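Local coordinates for protein bifunctional cytochrome P450/NADPH--P450 reductase (Deinococcus aerius, PDB 7F3H) that catalyses NADPH-dependent monooxygenation at a heme iron, probably hydroxylating its substrates with electrons drawn from a fused reductase, at residues A[4-9]-A[346-351]; A[50-55]-A[353-358]; A[56-61]-A[365-370]; A[318-323]-A[377-382]. All blocks are in the same frame, centred on the assembly; numbering follows the deposited sequence.

How the interactions relate
Interactions 1, 2 and 3 touch one another pairwise in the beta-rich part of the P450 fold. Between interactions 1 and 2, Ile-8 CD1 meets Ile-54 CD1 at 3.9 Å; between 2 and 3, Ala-358 O probably accepts from Ala-56 N at 2.8 Å. Interactions 1 and 3, with centres about 17 Å apart, touch where Leu-61 CD2 packs on Gly-346. Interaction 4 stands apart in the helical part, about 7 Å from interaction 3 between nearest atoms and about 24 Å from interaction 1. The heme lies about 9 Å from the Gln-356 side chain of interaction 2 and about 10 Å from the Asp-323 side chain of interaction 4.

Interaction 1 (A[4-9]-A[346-351]); sequences ILAPIP and GGKYEI
Ala-6 and Lys-348 make the one backbone hydrogen bond between these segments: Ala-6 N donates to Lys-348 O over 2.9 Å, almost straight at 170° but tilted out of the carbonyl plane. The same oxygen takes a CH···O contact from Leu-5 CA at 3.2 Å, and Leu-5 CD2 lies against it as well. Lys-348 and Tyr-349 both face Ile-345 across a hairpin, which makes this a classic beta bulge; the N-terminal arm thus binds the carbonyl of a bulged residue.

Among mixed contacts, the other branch of Leu-5 reaches further along the strand, with CD1 3.4 Å from Glu-350 OE1. Pro-7 O comes to the edge of the Tyr-349 ring, near its plane and 3.7 Å from CE1.

The apolar contacts gather round that ring. Ala-6 CB touches both Lys-348 CE, at 3.7 Å, and Tyr-349 CE1, at 3.9 Å, while Lys-348 CB covers one face of the ring over its centre. Pro-9 adds its CD near CE1. Ile-8 has CG1 anti to its carbonyl carbon (chi1 -64°), which sends the branch past Tyr-349 CB until CD1 meets Ile-351 CD1 at 3.9 Å, the two side chains crossing at about a right angle.

The arm runs at 77° to the 348-351 part, traversing the two-stranded sheet instead of extending it. Leu-5 also reaches Val-344 of strand 343-345, and Ile-8, Pro-9 and Tyr-349 all rest on Leu-43 of strand 43-48, so the hairpin and the five-stranded sheet share this packing.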
loop_
_atom_site.group_PDB
_atom_site.type_symbol
_atom_site.label_atom_id
_atom_site.label_comp_id
_atom_site.label_asym_id
_atom_site.label_seq_id
_atom_site.Cartn_x
_atom_site.Cartn_y
_atom_site.Cartn_z
ATOM N N ILE A 4 5.228 7.185 38.544
ATOM C CA ILE A 4 4.678 8.533 38.365
ATOM C C ILE A 4 4.256 8.767 36.914
ATOM O O ILE A 4 5.046 9.257 36.104
ATOM C CB ILE A 4 5.737 9.551 38.848
ATOM C CG1 ILE A 4 5.211 10.964 38.707
ATOM C CG2 ILE A 4 7.156 9.241 38.307
ATOM C CD1 ILE A 4 6.006 12.036 39.445
ATOM N N LEU A 5 2.999 8.438 36.588
ATOM C CA LEU A 5 2.555 8.545 35.208
ATOM C C LEU A 5 2.114 9.969 34.862
ATOM O O LEU A 5 1.696 10.757 35.718
ATOM C CB LEU A 5 1.378 7.609 34.941
ATOM C CG LEU A 5 1.600 6.135 35.241
ATOM C CD1 LEU A 5 0.289 5.392 35.080
ATOM C CD2 LEU A 5 2.677 5.568 34.347
ATOM N N ALA A 6 2.154 10.266 33.561
ATOM C CA ALA A 6 1.738 11.483 32.870
ATOM C C ALA A 6 0.512 11.233 31.999
ATOM O O ALA A 6 0.442 10.201 31.315
ATOM C CB ALA A 6 2.865 12.042 31.996
ATOM N N PRO A 7 -0.459 12.148 31.995
ATOM C CA PRO A 7 -1.603 11.997 31.078
ATOM C C PRO A 7 -1.148 12.177 29.634
ATOM O O PRO A 7 -0.286 13.006 29.335
ATOM C CB PRO A 7 -2.568 13.113 31.505
ATOM C CG PRO A 7 -1.674 14.147 32.158
ATOM C CD PRO A 7 -0.549 13.373 32.816
ATOM N N ILE A 8 -1.666 11.325 28.755
ATOM C CA ILE A 8 -1.356 11.471 27.331
ATOM C C ILE A 8 -1.876 12.823 26.856
ATOM O O ILE A 8 -3.042 13.171 27.131
ATOM C CB ILE A 8 -1.979 10.319 26.525
ATOM C CG1 ILE A 8 -1.347 8.986 26.939
ATOM C CG2 ILE A 8 -1.827 10.568 25.037
ATOM C CD1 ILE A 8 -2.018 7.781 26.368
ATOM N N PRO A 9 -1.068 13.638 26.186
ATOM C CA PRO A 9 -1.559 14.952 25.758
ATOM C C PRO A 9 -2.812 14.821 24.900
ATOM O O PRO A 9 -2.988 13.850 24.155
ATOM C CB PRO A 9 -0.385 15.536 24.958
ATOM C CG PRO A 9 0.848 14.777 25.477
ATOM C CD PRO A 9 0.339 13.405 25.817
ATOM N N GLY A 346 7.568 5.431 27.155
ATOM C CA GLY A 346 8.268 6.661 27.465
ATOM C C GLY A 346 8.532 6.874 28.934
ATOM O O GLY A 346 8.919 7.973 29.346
ATOM N N GLY A 347 8.356 5.826 29.732
ATOM C CA GLY A 347 8.459 5.912 31.176
ATOM C C GLY A 347 7.396 6.788 31.807
ATOM O O GLY A 347 7.476 7.058 33.006
ATOM N N LYS A 348 6.349 7.158 31.058
ATOM C CA LYS A 348 5.389 8.172 31.501
ATOM C C LYS A 348 3.942 7.766 31.222
ATOM O O LYS A 348 3.065 7.982 32.068
ATOM C CB LYS A 348 5.617 9.526 30.799
ATOM C CG LYS A 348 6.996 10.096 30.881
ATOM C CD LYS A 348 7.131 11.310 29.980
ATOM C CE LYS A 348 6.192 12.414 30.401
ATOM N NZ LYS A 348 6.695 13.714 29.893
ATOM N N TYR A 349 3.691 7.180 30.043
ATOM C CA TYR A 349 2.360 7.111 29.445
ATOM C C TYR A 349 1.800 5.695 29.536
ATOM O O TYR A 349 2.425 4.749 29.042
ATOM C CB TYR A 349 2.428 7.557 27.986
ATOM C CG TYR A 349 2.964 8.953 27.793
ATOM C CD1 TYR A 349 2.312 10.061 28.346
ATOM C CD2 TYR A 349 4.135 9.169 27.076
ATOM C CE1 TYR A 349 2.797 11.337 28.160
ATOM C CE2 TYR A 349 4.632 10.450 26.887
ATOM C CZ TYR A 349 3.965 11.533 27.423
ATOM O OH TYR A 349 4.478 12.815 27.224
ATOM N N GLU A 350 0.616 5.550 30.141
ATOM C CA GLU A 350 -0.003 4.232 30.280
ATOM C C GLU A 350 -0.836 3.902 29.053
ATOM O O GLU A 350 -1.508 4.773 28.511
ATOM C CB GLU A 350 -0.872 4.111 31.523
ATOM C CG GLU A 350 -1.199 2.634 31.786
ATOM C CD GLU A 350 -2.162 2.411 32.929
ATOM O OE1 GLU A 350 -1.995 3.052 33.992
ATOM O OE2 GLU A 350 -3.085 1.581 32.758
ATOM N N ILE A 351 -0.684 2.684 28.554
ATOM C CA ILE A 351 -1.521 2.110 27.510
ATOM C C ILE A 351 -2.144 0.848 28.082
ATOM O O ILE A 351 -1.443 -0.141 28.313
ATOM C CB ILE A 351 -0.721 1.803 26.238
ATOM C CG1 ILE A 351 0.190 2.999 25.885
ATOM C CG2 ILE A 351 -1.670 1.401 25.102
ATOM C CD1 ILE A 351 -0.544 4.315 25.565
#

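Interaction 2 (A[50-55]-A[353-358])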
loop_
_atom_site.group_PDB
_atom_site.type_symbol
_atom_site.label_atom_id
_atom_site.label_comp_id
_atom_site.label_asym_id
_atom_site.label_seq_id
_atom_site.Cartn_x
_atom_site.Cartn_y
_atom_site.Cartn_z
ATOM N N GLY A 50 -17.448 7.066 21.622
ATOM C CA GLY A 50 -17.333 6.177 22.759
ATOM C C GLY A 50 -15.871 5.992 23.116
ATOM O O GLY A 50 -15.452 6.207 24.260
ATOM N N ARG A 51 -15.112 5.539 22.124
ATOM C CA ARG A 51 -13.698 5.197 22.255
ATOM C C ARG A 51 -12.711 6.348 22.443
ATOM O O ARG A 51 -12.967 7.530 22.199
ATOM C CB ARG A 51 -13.164 4.511 21.028
ATOM C CG ARG A 51 -12.987 3.078 20.887
ATOM C CD ARG A 51 -12.249 3.467 19.646
ATOM N NE ARG A 51 -10.863 3.080 19.483
ATOM C CZ ARG A 51 -10.191 3.309 18.357
ATOM N NH1 ARG A 51 -10.779 3.913 17.327
ATOM N NH2 ARG A 51 -8.902 2.995 18.296
ATOM N N THR A 52 -11.515 5.909 22.860
ATOM C CA THR A 52 -10.273 6.669 22.873
ATOM C C THR A 52 -9.430 6.382 21.632
ATOM O O THR A 52 -9.098 5.220 21.360
ATOM C CB THR A 52 -9.464 6.289 24.118
ATOM O OG1 THR A 52 -10.231 6.583 25.296
ATOM C CG2 THR A 52 -8.127 7.054 24.133
ATOM N N LEU A 53 -9.034 7.436 20.905
ATOM C CA LEU A 53 -8.086 7.294 19.799
ATOM C C LEU A 53 -6.735 7.849 20.239
ATOM O O LEU A 53 -6.662 8.963 20.770
ATOM C CB LEU A 53 -8.575 7.990 18.517
ATOM C CG LEU A 53 -7.796 7.802 17.187
ATOM C CD1 LEU A 53 -7.784 6.347 16.709
ATOM C CD2 LEU A 53 -8.374 8.674 16.075
ATOM N N ILE A 54 -5.673 7.047 20.091
ATOM C CA ILE A 54 -4.319 7.459 20.454
ATOM C C ILE A 54 -3.456 7.435 19.201
ATOM O O ILE A 54 -3.511 6.469 18.423
ATOM C CB ILE A 54 -3.733 6.565 21.559
ATOM C CG1 ILE A 54 -4.709 6.538 22.739
ATOM C CG2 ILE A 54 -2.350 7.051 21.985
ATOM C CD1 ILE A 54 -4.241 5.733 23.894
ATOM N N GLN A 55 -2.673 8.509 19.001
ATOM C CA GLN A 55 -1.763 8.654 17.861
ATOM C C GLN A 55 -0.310 8.783 18.332
ATOM O O GLN A 55 -0.012 9.608 19.209
ATOM C CB GLN A 55 -2.146 9.875 17.016
ATOM C CG GLN A 55 -3.519 9.771 16.335
ATOM C CD GLN A 55 -3.500 8.907 15.098
ATOM O OE1 GLN A 55 -2.439 8.568 14.567
ATOM N NE2 GLN A 55 -4.675 8.572 14.609
ATOM N N LYS A 353 -4.261 -2.648 28.606
ATOM C CA LYS A 353 -4.525 -3.850 27.828
ATOM C C LYS A 353 -5.712 -3.637 26.896
ATOM O O LYS A 353 -6.783 -3.191 27.319
ATOM C CB LYS A 353 -4.782 -5.039 28.755
ATOM C CG LYS A 353 -4.748 -6.375 28.026
ATOM C CD LYS A 353 -5.248 -7.531 28.877
ATOM C CE LYS A 353 -4.896 -8.866 28.232
ATOM N NZ LYS A 353 -5.704 -10.008 28.750
ATOM N N GLY A 354 -5.507 -3.955 25.616
ATOM C CA GLY A 354 -6.523 -3.823 24.595
ATOM C C GLY A 354 -6.623 -2.462 23.941
ATOM O O GLY A 354 -7.198 -2.363 22.854
ATOM N N GLN A 355 -6.021 -1.423 24.516
ATOM C CA GLN A 355 -6.026 -0.110 23.876
ATOM C C GLN A 355 -5.221 -0.152 22.576
ATOM O O GLN A 355 -4.118 -0.708 22.541
ATOM C CB GLN A 355 -5.452 0.941 24.836
ATOM C CG GLN A 355 -5.348 2.334 24.269
ATOM C CD GLN A 355 -6.698 2.904 23.801
ATOM O OE1 GLN A 355 -7.662 3.000 24.583
ATOM N NE2 GLN A 355 -6.755 3.318 22.535
ATOM N N GLN A 356 -5.812 0.358 21.492
ATOM C CA GLN A 356 -5.108 0.556 20.222
ATOM C C GLN A 356 -4.253 1.821 20.262
ATOM O O GLN A 356 -4.689 2.864 20.768
ATOM C CB GLN A 356 -6.101 0.704 19.065
ATOM C CG GLN A 356 -6.690 -0.575 18.531
ATOM C CD GLN A 356 -7.554 -0.328 17.323
ATOM O OE1 GLN A 356 -7.054 -0.036 16.242
ATOM N NE2 GLN A 356 -8.863 -0.403 17.508
ATOM N N VAL A 357 -3.064 1.753 19.675
ATOM C CA VAL A 357 -2.237 2.933 19.413
ATOM C C VAL A 357 -1.923 2.967 17.929
ATOM O O VAL A 357 -1.374 1.997 17.387
ATOM C CB VAL A 357 -0.943 2.938 20.233
ATOM C CG1 VAL A 357 -0.145 4.218 19.931
ATOM C CG2 VAL A 357 -1.267 2.814 21.701
ATOM N N ALA A 358 -2.384 4.015 17.252
ATOM C CA ALA A 358 -2.087 4.196 15.840
ATOM C C ALA A 358 -0.682 4.775 15.659
ATOM O O ALA A 358 -0.302 5.735 16.342
ATOM C CB ALA A 358 -3.152 5.087 15.190
HETATM O O HOH W 1 -6.210 4.591 18.742
#
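Ile-54 and Ala-358 mark the tight end of this parallel strand pair. Ala-358 N donates to Ile-54 O over 2.9 Å, and the Gln-55 and Ala-358 CA atoms beside that bond are 4.9 Å apart. The two branches of Ile-54 reach different neighbours: CG2 touches Val-357 CG1 at 4.1 Å, while CD1 presses on Gln-355 CG at 3.6 Å.

Toward Gly-50 the strands splay at 41°, and direct backbone bonding gives way to side-chain and water bridges. Gln-355 has CG anti to its backbone N (chi1 177°) and then bends at chi2, which turns its amide back into the widening gap. There NE2 donates twice, in the amide plane both times: to Gln-356 O at 2.8 Å, on a carbonyl lone pair, and to Thr-52 O at 3.2 Å, from above the carbonyl plane. The two bonds should fix the rotation of the amide. A water continues the link by accepting from Ile-54 N at 2.9 Å and donating to Gln-356 O.

The outer end is looser. Arg-51 is poorly ordered; its NH2 lies 3.5 Å from Gln-356 NE2, but both are donors. The two side chains cross at about a right angle, with the guanidinium and amide planes 19° apart.

Strand 51-56 lies between strands 43-48 (antiparallel) and 356-359 (parallel) in the mixed sheet characteristic of P450s. Helix 28-38 covers Leu-53 and Gln-55 through Phe-32, and Val-357 bonds on to Val-337 of strand 336-339.

Interaction 3 (A[56-61]-A[365-370]); sequences AYDPNL and HRHPAA
His-367 holds CG anti to its backbone N (chi1 -160°), which swings the imidazole over to Pro-59, and Asp-58 likewise has CG anti to N (chi1 -177°), folding its carboxylate back over the start of a helix. Asp-58 is the N-cap of helix 59-65, the B helix of the P450 fold: OD2 accepts from Leu-61 N through its anti lone pair at 3.2 Å, and more weakly from Asn-60 N.

Pro-59, in the first turn, makes the main contact. Its CD lies over one face of the His-367 ring, 3.6 Å from the centroid and 17° off the normal, a CH-pi contact displaced toward the rim. Its CG meets Ala-370 CB at 3.9 Å, so the proline ring fills the angle between histidine and alanine. Tyr-57 O approaches His-367 CD2 obliquely at 3.3 Å; the Tyr-57 hydroxyl is itself bonded to Ile-39 O.

The contact joins the start of the B helix to the loop after helix 361-365, and His-391 touches both Pro-59 and Ala-370. The imidazole is steadied from its own loop: ND1 accepts from Ala-369 N at 3.1 Å, practically in the ring plane.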
loop_
_atom_site.group_PDB
_atom_site.type_symbol
_atom_site.label_atom_id
_atom_site.label_comp_id
_atom_site.label_asym_id
_atom_site.label_seq_id
_atom_site.Cartn_x
_atom_site.Cartn_y
_atom_site.Cartn_z
ATOM N N ALA A 56 0.592 7.974 17.748
ATOM C CA ALA A 56 2.000 7.974 18.143
ATOM C C ALA A 56 2.923 8.209 16.961
ATOM O O ALA A 56 2.771 7.570 15.919
ATOM C CB ALA A 56 2.393 6.669 18.782
ATOM N N TYR A 57 3.941 9.057 17.174
ATOM C CA TYR A 57 4.868 9.484 16.128
ATOM C C TYR A 57 6.288 9.800 16.626
ATOM O O TYR A 57 7.185 10.021 15.806
ATOM C CB TYR A 57 4.238 10.671 15.369
ATOM C CG TYR A 57 3.708 11.766 16.272
ATOM C CD1 TYR A 57 2.432 11.648 16.840
ATOM C CD2 TYR A 57 4.440 12.925 16.529
ATOM C CE1 TYR A 57 1.936 12.606 17.681
ATOM C CE2 TYR A 57 3.929 13.909 17.363
ATOM C CZ TYR A 57 2.681 13.734 17.937
ATOM O OH TYR A 57 2.152 14.697 18.757
ATOM N N ASP A 58 6.501 9.861 17.949
ATOM C CA ASP A 58 7.864 9.971 18.497
ATOM C C ASP A 58 8.657 8.710 18.157
ATOM O O ASP A 58 8.188 7.595 18.457
ATOM C CB ASP A 58 7.841 10.148 20.016
ATOM C CG ASP A 58 9.240 10.348 20.609
ATOM O OD1 ASP A 58 9.743 11.473 20.512
ATOM O OD2 ASP A 58 9.827 9.417 21.192
ATOM N N PRO A 59 9.853 8.831 17.563
ATOM C CA PRO A 59 10.585 7.615 17.150
ATOM C C PRO A 59 10.882 6.650 18.295
ATOM O O PRO A 59 10.736 5.437 18.116
ATOM C CB PRO A 59 11.871 8.170 16.511
ATOM C CG PRO A 59 11.527 9.594 16.102
ATOM C CD PRO A 59 10.547 10.071 17.164
ATOM N N ASN A 60 11.195 7.133 19.497
ATOM C CA ASN A 60 11.502 6.157 20.545
ATOM C C ASN A 60 10.237 5.470 21.065
ATOM O O ASN A 60 10.241 4.243 21.324
ATOM C CB ASN A 60 12.237 6.842 21.682
ATOM C CG ASN A 60 13.560 7.413 21.257
ATOM O OD1 ASN A 60 14.340 6.776 20.529
ATOM N ND2 ASN A 60 13.830 8.637 21.704
ATOM N N LEU A 61 9.147 6.248 21.218
ATOM C CA LEU A 61 7.841 5.675 21.563
ATOM C C LEU A 61 7.444 4.640 20.539
ATOM O O LEU A 61 7.028 3.533 20.899
ATOM C CB LEU A 61 6.762 6.767 21.665
ATOM C CG LEU A 61 6.883 7.796 22.814
ATOM C CD1 LEU A 61 5.710 8.792 22.849
ATOM C CD2 LEU A 61 7.061 7.098 24.174
ATOM N N HIS A 365 7.521 9.724 9.822
ATOM C CA HIS A 365 8.406 9.781 8.675
ATOM C C HIS A 365 9.024 11.157 8.498
ATOM O O HIS A 365 9.935 11.313 7.669
ATOM C CB HIS A 365 7.624 9.367 7.443
ATOM C CG HIS A 365 7.527 7.885 7.272
ATOM N ND1 HIS A 365 7.001 7.302 6.141
ATOM C CD2 HIS A 365 7.927 6.866 8.070
ATOM C CE1 HIS A 365 7.076 5.985 6.249
ATOM N NE2 HIS A 365 7.640 5.695 7.410
ATOM N N ARG A 366 8.500 12.157 9.213
ATOM C CA ARG A 366 8.970 13.531 9.169
ATOM C C ARG A 366 9.391 14.063 10.540
ATOM O O ARG A 366 9.394 15.277 10.751
ATOM C CB ARG A 366 7.869 14.416 8.602
ATOM C CG ARG A 366 7.581 14.176 7.169
ATOM C CD ARG A 366 6.558 15.181 6.775
ATOM N NE ARG A 366 5.907 14.806 5.541
ATOM C CZ ARG A 366 5.867 15.589 4.471
ATOM N NH1 ARG A 366 6.448 16.777 4.526
ATOM N NH2 ARG A 366 5.257 15.178 3.354
ATOM N N HIS A 367 9.709 13.203 11.484
ATOM C CA HIS A 367 10.023 13.688 12.828
ATOM C C HIS A 367 11.392 14.358 12.843
ATOM O O HIS A 367 12.380 13.726 12.459
ATOM C CB HIS A 367 9.999 12.549 13.847
ATOM C CG HIS A 367 9.831 13.031 15.253
ATOM N ND1 HIS A 367 10.768 13.830 15.874
ATOM C CD2 HIS A 367 8.817 12.885 16.138
ATOM C CE1 HIS A 367 10.363 14.112 17.100
ATOM N NE2 HIS A 367 9.173 13.564 17.277
ATOM N N PRO A 368 11.498 15.615 13.292
ATOM C CA PRO A 368 12.812 16.305 13.229
ATOM C C PRO A 368 13.912 15.615 14.015
ATOM O O PRO A 368 15.080 15.731 13.631
ATOM C CB PRO A 368 12.536 17.697 13.815
ATOM C CG PRO A 368 11.114 17.677 14.342
ATOM C CD PRO A 368 10.403 16.481 13.757
ATOM N N ALA A 369 13.591 14.902 15.098
ATOM C CA ALA A 369 14.625 14.188 15.837
ATOM C C ALA A 369 15.251 13.040 15.038
ATOM O O ALA A 369 16.312 12.530 15.414
ATOM C CB ALA A 369 14.053 13.662 17.158
ATOM N N ALA A 370 14.581 12.566 13.992
ATOM C CA ALA A 370 15.063 11.427 13.238
ATOM C C ALA A 370 15.442 11.776 11.802
ATOM O O ALA A 370 16.098 10.967 11.139
ATOM C CB ALA A 370 14.020 10.299 13.246
#

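Interaction 4 (A[318-323]-A[377-382])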
loop_
_atom_site.group_PDB
_atom_site.type_symbol
_atom_site.label_atom_id
_atom_site.label_comp_id
_atom_site.label_asym_id
_atom_site.label_seq_id
_atom_site.Cartn_x
_atom_site.Cartn_y
_atom_site.Cartn_z
ATOM N N ILE A 318 16.173 5.380 -9.247
ATOM C CA ILE A 318 14.733 5.089 -9.172
ATOM C C ILE A 318 14.354 4.390 -7.860
ATOM O O ILE A 318 13.372 4.807 -7.225
ATOM C CB ILE A 318 14.293 4.325 -10.421
ATOM C CG1 ILE A 318 14.142 5.298 -11.602
ATOM C CG2 ILE A 318 13.036 3.531 -10.198
ATOM C CD1 ILE A 318 13.745 4.615 -12.909
ATOM N N PRO A 319 15.065 3.335 -7.407
ATOM C CA PRO A 319 14.815 2.821 -6.054
ATOM C C PRO A 319 14.865 3.889 -4.967
ATOM O O PRO A 319 14.023 3.890 -4.062
ATOM C CB PRO A 319 15.934 1.782 -5.870
ATOM C CG PRO A 319 16.287 1.352 -7.225
ATOM C CD PRO A 319 16.106 2.547 -8.100
ATOM N N ARG A 320 15.858 4.783 -4.987
ATOM C CA ARG A 320 15.939 5.748 -3.892
ATOM C C ARG A 320 14.810 6.772 -3.975
ATOM O O ARG A 320 14.269 7.198 -2.938
ATOM C CB ARG A 320 17.307 6.399 -3.914
ATOM C CG ARG A 320 18.413 5.454 -3.425
ATOM C CD ARG A 320 19.747 6.182 -3.272
ATOM N NE ARG A 320 20.367 6.500 -4.554
ATOM C CZ ARG A 320 20.704 7.725 -4.970
ATOM N NH1 ARG A 320 20.471 8.802 -4.208
ATOM N NH2 ARG A 320 21.291 7.875 -6.161
ATOM N N ILE A 321 14.388 7.105 -5.193
ATOM C CA ILE A 321 13.188 7.913 -5.380
ATOM C C ILE A 321 12.012 7.271 -4.676
ATOM O O ILE A 321 11.248 7.945 -3.979
ATOM C CB ILE A 321 12.868 8.081 -6.880
ATOM C CG1 ILE A 321 13.803 9.097 -7.524
ATOM C CG2 ILE A 321 11.408 8.469 -7.063
ATOM C CD1 ILE A 321 13.758 9.027 -9.019
ATOM N N LEU A 322 11.835 5.961 -4.886
ATOM C CA LEU A 322 10.678 5.282 -4.311
ATOM C C LEU A 322 10.759 5.263 -2.788
ATOM O O LEU A 322 9.752 5.523 -2.109
ATOM C CB LEU A 322 10.544 3.867 -4.881
ATOM C CG LEU A 322 9.997 3.734 -6.316
ATOM C CD1 LEU A 322 10.017 2.269 -6.796
ATOM C CD2 LEU A 322 8.569 4.272 -6.432
ATOM N N ASP A 323 11.956 5.005 -2.242
ATOM C CA ASP A 323 12.153 5.020 -0.792
ATOM C C ASP A 323 11.727 6.367 -0.200
ATOM O O ASP A 323 10.954 6.425 0.773
ATOM C CB ASP A 323 13.624 4.731 -0.458
ATOM C CG ASP A 323 14.043 3.272 -0.724
ATOM O OD1 ASP A 323 13.185 2.360 -0.733
ATOM O OD2 ASP A 323 15.263 3.033 -0.906
ATOM N N PHE A 377 12.474 16.903 0.132
ATOM C CA PHE A 377 12.593 15.685 -0.667
ATOM C C PHE A 377 14.051 15.502 -1.068
ATOM O O PHE A 377 14.612 16.332 -1.788
ATOM C CB PHE A 377 11.678 15.740 -1.891
ATOM C CG PHE A 377 11.552 14.417 -2.642
ATOM C CD1 PHE A 377 12.457 14.069 -3.630
ATOM C CD2 PHE A 377 10.518 13.536 -2.370
ATOM C CE1 PHE A 377 12.338 12.867 -4.318
ATOM C CE2 PHE A 377 10.394 12.324 -3.066
ATOM C CZ PHE A 377 11.299 11.987 -4.029
ATOM N N ASP A 378 14.665 14.417 -0.601
ATOM C CA ASP A 378 16.100 14.214 -0.792
ATOM C C ASP A 378 16.354 12.716 -0.943
ATOM O O ASP A 378 16.248 11.968 0.033
ATOM C CB ASP A 378 16.866 14.830 0.392
ATOM C CG ASP A 378 18.393 14.772 0.244
ATOM O OD1 ASP A 378 18.913 14.168 -0.724
ATOM O OD2 ASP A 378 19.077 15.340 1.131
ATOM N N ILE A 379 16.702 12.279 -2.163
ATOM C CA ILE A 379 16.905 10.854 -2.413
ATOM C C ILE A 379 18.258 10.370 -1.916
ATOM O O ILE A 379 18.462 9.144 -1.755
ATOM C CB ILE A 379 16.719 10.499 -3.902
ATOM C CG1 ILE A 379 17.761 11.156 -4.794
ATOM C CG2 ILE A 379 15.335 10.901 -4.446
ATOM C CD1 ILE A 379 17.861 10.462 -6.142
ATOM N N ASP A 380 19.181 11.288 -1.591
ATOM C CA ASP A 380 20.475 10.839 -1.070
ATOM C C ASP A 380 20.375 10.290 0.352
ATOM O O ASP A 380 21.319 9.639 0.809
ATOM C CB ASP A 380 21.502 11.986 -1.099
ATOM C CG ASP A 380 22.154 12.168 -2.477
ATOM O OD1 ASP A 380 21.785 11.430 -3.416
ATOM O OD2 ASP A 380 23.029 13.057 -2.628
ATOM N N ARG A 381 19.254 10.513 1.054
ATOM C CA ARG A 381 19.020 9.839 2.324
ATOM C C ARG A 381 19.141 8.340 2.190
ATOM O O ARG A 381 19.326 7.662 3.207
ATOM C CB ARG A 381 17.625 10.149 2.887
ATOM C CG ARG A 381 17.345 11.617 3.095
ATOM C CD ARG A 381 15.884 11.913 3.468
ATOM N NE ARG A 381 15.890 12.953 4.490
ATOM C CZ ARG A 381 15.476 14.199 4.316
ATOM N NH1 ARG A 381 14.982 14.597 3.166
ATOM N NH2 ARG A 381 15.555 15.046 5.311
ATOM N N TRP A 382 19.026 7.803 0.964
ATOM C CA TRP A 382 18.782 6.381 0.766
ATOM C C TRP A 382 19.937 5.655 0.088
ATOM O O TRP A 382 19.783 4.473 -0.264
ATOM C CB TRP A 382 17.473 6.199 -0.027
ATOM C CG TRP A 382 16.318 6.790 0.735
ATOM C CD1 TRP A 382 15.649 7.955 0.456
ATOM C CD2 TRP A 382 15.746 6.277 1.946
ATOM N NE1 TRP A 382 14.691 8.188 1.415
ATOM C CE2 TRP A 382 14.726 7.176 2.339
ATOM C CE3 TRP A 382 15.987 5.128 2.730
ATOM C CZ2 TRP A 382 13.954 6.976 3.483
ATOM C CZ3 TRP A 382 15.213 4.923 3.871
ATOM C CH2 TRP A 382 14.202 5.843 4.232
HETATM O O HOH W 2 21.954 11.072 -6.131
#
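Arg-320 reaches from its helix to two oxygens through a single nitrogen. NH1 donates to Ile-379 O at 3.2 Å, lying well above the carbonyl plane, and forms a salt bridge with Asp-380 OD1 at 3.0 Å, whose hydrogen bond is weak because it is bent to 129°. Both oxygens lie at the guanidinium edge. The aliphatic part slides past Trp-382 in the opposite direction, with Arg-320 CG 3.6 Å from Trp-382 CB.

Beside it, Asp-323 CB stands over the five-membered ring of Trp-382, 3.6 Å from its centroid and 15° off the normal, a CH-pi contact; Arg-381 CB covers the opposite face of the indole. Ile-379 places CG1 between its backbone N and carbonyl carbon (chi1 65°), a position that turns CG2 to Ile-321 CG1 at 3.9 Å, the two side chains lying side by side.

Helix 317-329 is the P450 K helix, carrying the ExxR motif with Glu-324 and Arg-327, and Arg-381 of the facing 3-10 turn salt-bridges Glu-324, as in the conserved Glu-Arg-Arg triad of the family.

Further out, a water accepts from Arg-320 NH2 and donates to Asp-380 OD1 at 2.7 Å, bridging the ion pair. An Asx turn, with Asp-378 OD1 accepting from Asp-380 N at 3.0 Å, shapes the backbone that presents the acid. Asp-316 takes a salt bridge from Arg-320 NH2, Arg-387 pairs with the Asp-323 carboxylate, and Trp-382 NE1 is hydrogen-bonded to Glu-324 OE1.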